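Local coordinates for sterol regulatory element-binding protein cleavage-activating protein (Schizosaccharomyces pombe, PDB 4YHC) that escorts the transcription factor precursor sre1 for processing when sterol and oxygen levels are low, this chain being its WD40 domain, at residues A[412-417]-A[421-426]. The protein carries 9 engineered substitutions. Residues are numbered along the deposited sequence; the frame is centred on the assembly and turned at random.
Sequences VWMYSQ and KHRSKS. Engineered in segment 421-426: Ser424 (natural residue Cys).
Val412, Met414 and Ser416 pair with Lys425, Arg423 and Lys421 through six antiparallel backbone hydrogen bonds, the strand axes 4.6 Å apart at closest, in a beta hairpin of the WD40 domain whose first strand also bonds to strand 363-374. The bond from Lys421 N to Ser416 O, beside the turn, is the longest at 3.3 Å. Trp413, Tyr415, His422 and the engineered Ser424 share one face. There the His422 ring, its CG anti to the backbone N (chi1 -163°), reaches across the strands, with Met414 O over one of its faces, Tyr415 CD1 at its edge and His422 CE1 3.8 Å from Trp413 CB. The indole six-membered ring and the imidazole are nearly parallel, planes at 20°, but too offset for a proper stack. With an alanine at His422, Trp413 CB and CE3 would probably lose this neighbour, leaving a gap beside them and next to Tyr415 CD1. Trp413 NE1 is hydrogen-bonded to Ser353 OG, while the Tyr415 ring stacks on His347. On the other face, where Tyr462 touches both side chains, Met414 and Arg423 run side by side, Met414 CG 3.6 Å from Arg423 CB, and Met414 SD sits at the guanidinium edge, 4.0 Å from Arg423 NE.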
loop_
_atom_site.group_PDB
_atom_site.type_symbol
_atom_site.label_atom_id
_atom_site.label_comp_id
_atom_site.label_asym_id
_atom_site.label_seq_id
_atom_site.Cartn_x
_atom_site.Cartn_y
_atom_site.Cartn_z
ATOM N N VAL A 412 -14.056 9.218 15.125
ATOM C CA VAL A 412 -13.386 9.272 13.806
ATOM C C VAL A 412 -12.516 10.476 13.763
ATOM O O VAL A 412 -12.968 11.608 14.038
ATOM C CB VAL A 412 -14.394 9.384 12.691
ATOM C CG1 VAL A 412 -13.750 9.051 11.356
ATOM C CG2 VAL A 412 -15.521 8.449 12.979
ATOM N N TRP A 413 -11.244 10.310 13.444
ATOM C CA TRP A 413 -10.387 11.473 13.509
ATOM C C TRP A 413 -9.414 11.573 12.356
ATOM O O TRP A 413 -9.138 10.596 11.664
ATOM C CB TRP A 413 -9.619 11.522 14.849
ATOM C CG TRP A 413 -8.812 10.270 15.180
ATOM C CD1 TRP A 413 -9.177 9.264 15.920
ATOM C CD2 TRP A 413 -7.465 10.001 14.756
ATOM N NE1 TRP A 413 -8.158 8.319 15.995
ATOM C CE2 TRP A 413 -7.090 8.772 15.298
ATOM C CE3 TRP A 413 -6.561 10.683 13.988
ATOM C CZ2 TRP A 413 -5.821 8.180 15.050
ATOM C CZ3 TRP A 413 -5.332 10.100 13.719
ATOM C CH2 TRP A 413 -4.966 8.862 14.290
ATOM N N MET A 414 -8.853 12.770 12.200
ATOM C CA MET A 414 -7.837 12.997 11.202
ATOM C C MET A 414 -6.789 13.894 11.711
ATOM O O MET A 414 -7.031 14.694 12.592
ATOM C CB MET A 414 -8.466 13.607 9.960
ATOM C CG MET A 414 -9.230 14.918 10.168
ATOM S SD MET A 414 -9.467 15.921 8.608
ATOM C CE MET A 414 -7.821 16.247 8.034
ATOM N N TYR A 415 -5.603 13.769 11.151
ATOM C CA TYR A 415 -4.513 14.645 11.427
ATOM C C TYR A 415 -3.876 15.075 10.090
ATOM O O TYR A 415 -3.449 14.224 9.279
ATOM C CB TYR A 415 -3.469 13.947 12.310
ATOM C CG TYR A 415 -2.303 14.851 12.721
ATOM C CD1 TYR A 415 -2.505 15.897 13.644
ATOM C CD2 TYR A 415 -1.037 14.659 12.198
ATOM C CE1 TYR A 415 -1.453 16.743 14.015
ATOM C CE2 TYR A 415 0.003 15.497 12.536
ATOM C CZ TYR A 415 -0.202 16.523 13.458
ATOM O OH TYR A 415 0.856 17.326 13.771
ATOM N N SER A 416 -3.795 16.394 9.871
ATOM C CA SER A 416 -3.134 16.943 8.696
ATOM C C SER A 416 -1.692 17.203 9.070
ATOM O O SER A 416 -1.425 18.113 9.897
ATOM C CB SER A 416 -3.822 18.247 8.283
ATOM O OG SER A 416 -3.088 18.853 7.234
ATOM N N GLN A 417 -0.766 16.393 8.522
ATOM C CA GLN A 417 0.611 16.431 8.953
ATOM C C GLN A 417 1.263 17.747 8.571
ATOM O O GLN A 417 2.200 18.166 9.266
ATOM C CB GLN A 417 1.450 15.311 8.349
ATOM C CG GLN A 417 0.874 13.928 8.531
ATOM C CD GLN A 417 1.859 12.860 8.924
ATOM O OE1 GLN A 417 2.471 12.970 9.972
ATOM N NE2 GLN A 417 1.909 11.719 8.141
ATOM N N LYS A 421 -2.763 19.925 12.274
ATOM C CA LYS A 421 -4.115 20.152 12.677
ATOM C C LYS A 421 -4.829 18.823 12.848
ATOM O O LYS A 421 -4.849 18.011 11.926
ATOM C CB LYS A 421 -4.829 21.009 11.617
ATOM C CG LYS A 421 -6.286 21.382 11.973
ATOM C CD LYS A 421 -6.417 22.091 13.336
ATOM C CE LYS A 421 -7.854 22.108 13.887
ATOM N NZ LYS A 421 -8.684 23.094 13.123
ATOM N N HIS A 422 -5.400 18.625 14.026
ATOM C CA HIS A 422 -6.200 17.482 14.349
ATOM C C HIS A 422 -7.686 17.840 14.268
ATOM O O HIS A 422 -8.045 18.976 14.533
ATOM C CB HIS A 422 -5.855 17.072 15.767
ATOM C CG HIS A 422 -6.295 15.701 16.106
ATOM N ND1 HIS A 422 -7.555 15.423 16.599
ATOM C CD2 HIS A 422 -5.649 14.513 16.020
ATOM C CE1 HIS A 422 -7.663 14.124 16.822
ATOM N NE2 HIS A 422 -6.517 13.552 16.487
ATOM N N ARG A 423 -8.537 16.897 13.848
ATOM C CA ARG A 423 -10.006 17.081 13.884
ATOM C C ARG A 423 -10.644 15.769 14.272
ATOM O O ARG A 423 -10.188 14.714 13.828
ATOM C CB ARG A 423 -10.521 17.387 12.490
ATOM C CG ARG A 423 -10.696 18.835 12.176
ATOM C CD ARG A 423 -11.407 19.021 10.838
ATOM N NE ARG A 423 -10.489 19.578 9.861
ATOM C CZ ARG A 423 -10.120 20.849 9.843
ATOM N NH1 ARG A 423 -10.601 21.701 10.748
ATOM N NH2 ARG A 423 -9.277 21.280 8.917
ATOM N N SER A 424 -11.732 15.797 15.020
ATOM C CA SER A 424 -12.397 14.574 15.384
ATOM C C SER A 424 -13.884 14.752 15.316
ATOM O O SER A 424 -14.366 15.854 15.406
ATOM C CB SER A 424 -11.994 14.096 16.773
ATOM O OG SER A 424 -12.433 15.052 17.707
ATOM N N LYS A 425 -14.586 13.660 15.031
ATOM C CA LYS A 425 -16.017 13.627 14.981
ATOM C C LYS A 425 -16.433 12.420 15.813
ATOM O O LYS A 425 -15.805 11.336 15.778
ATOM C CB LYS A 425 -16.573 13.507 13.541
ATOM C CG LYS A 425 -16.301 14.717 12.648
ATOM C CD LYS A 425 -17.104 14.729 11.371
ATOM C CE LYS A 425 -16.918 16.084 10.642
ATOM N NZ LYS A 425 -17.719 16.127 9.404
ATOM N N SER A 426 -17.461 12.643 16.612
ATOM C CA SER A 426 -18.101 11.601 17.403
ATOM C C SER A 426 -19.212 10.946 16.547
ATOM O O SER A 426 -20.019 11.642 15.907
ATOM C CB SER A 426 -18.637 12.283 18.695
ATOM O OG SER A 426 -19.163 11.342 19.590
#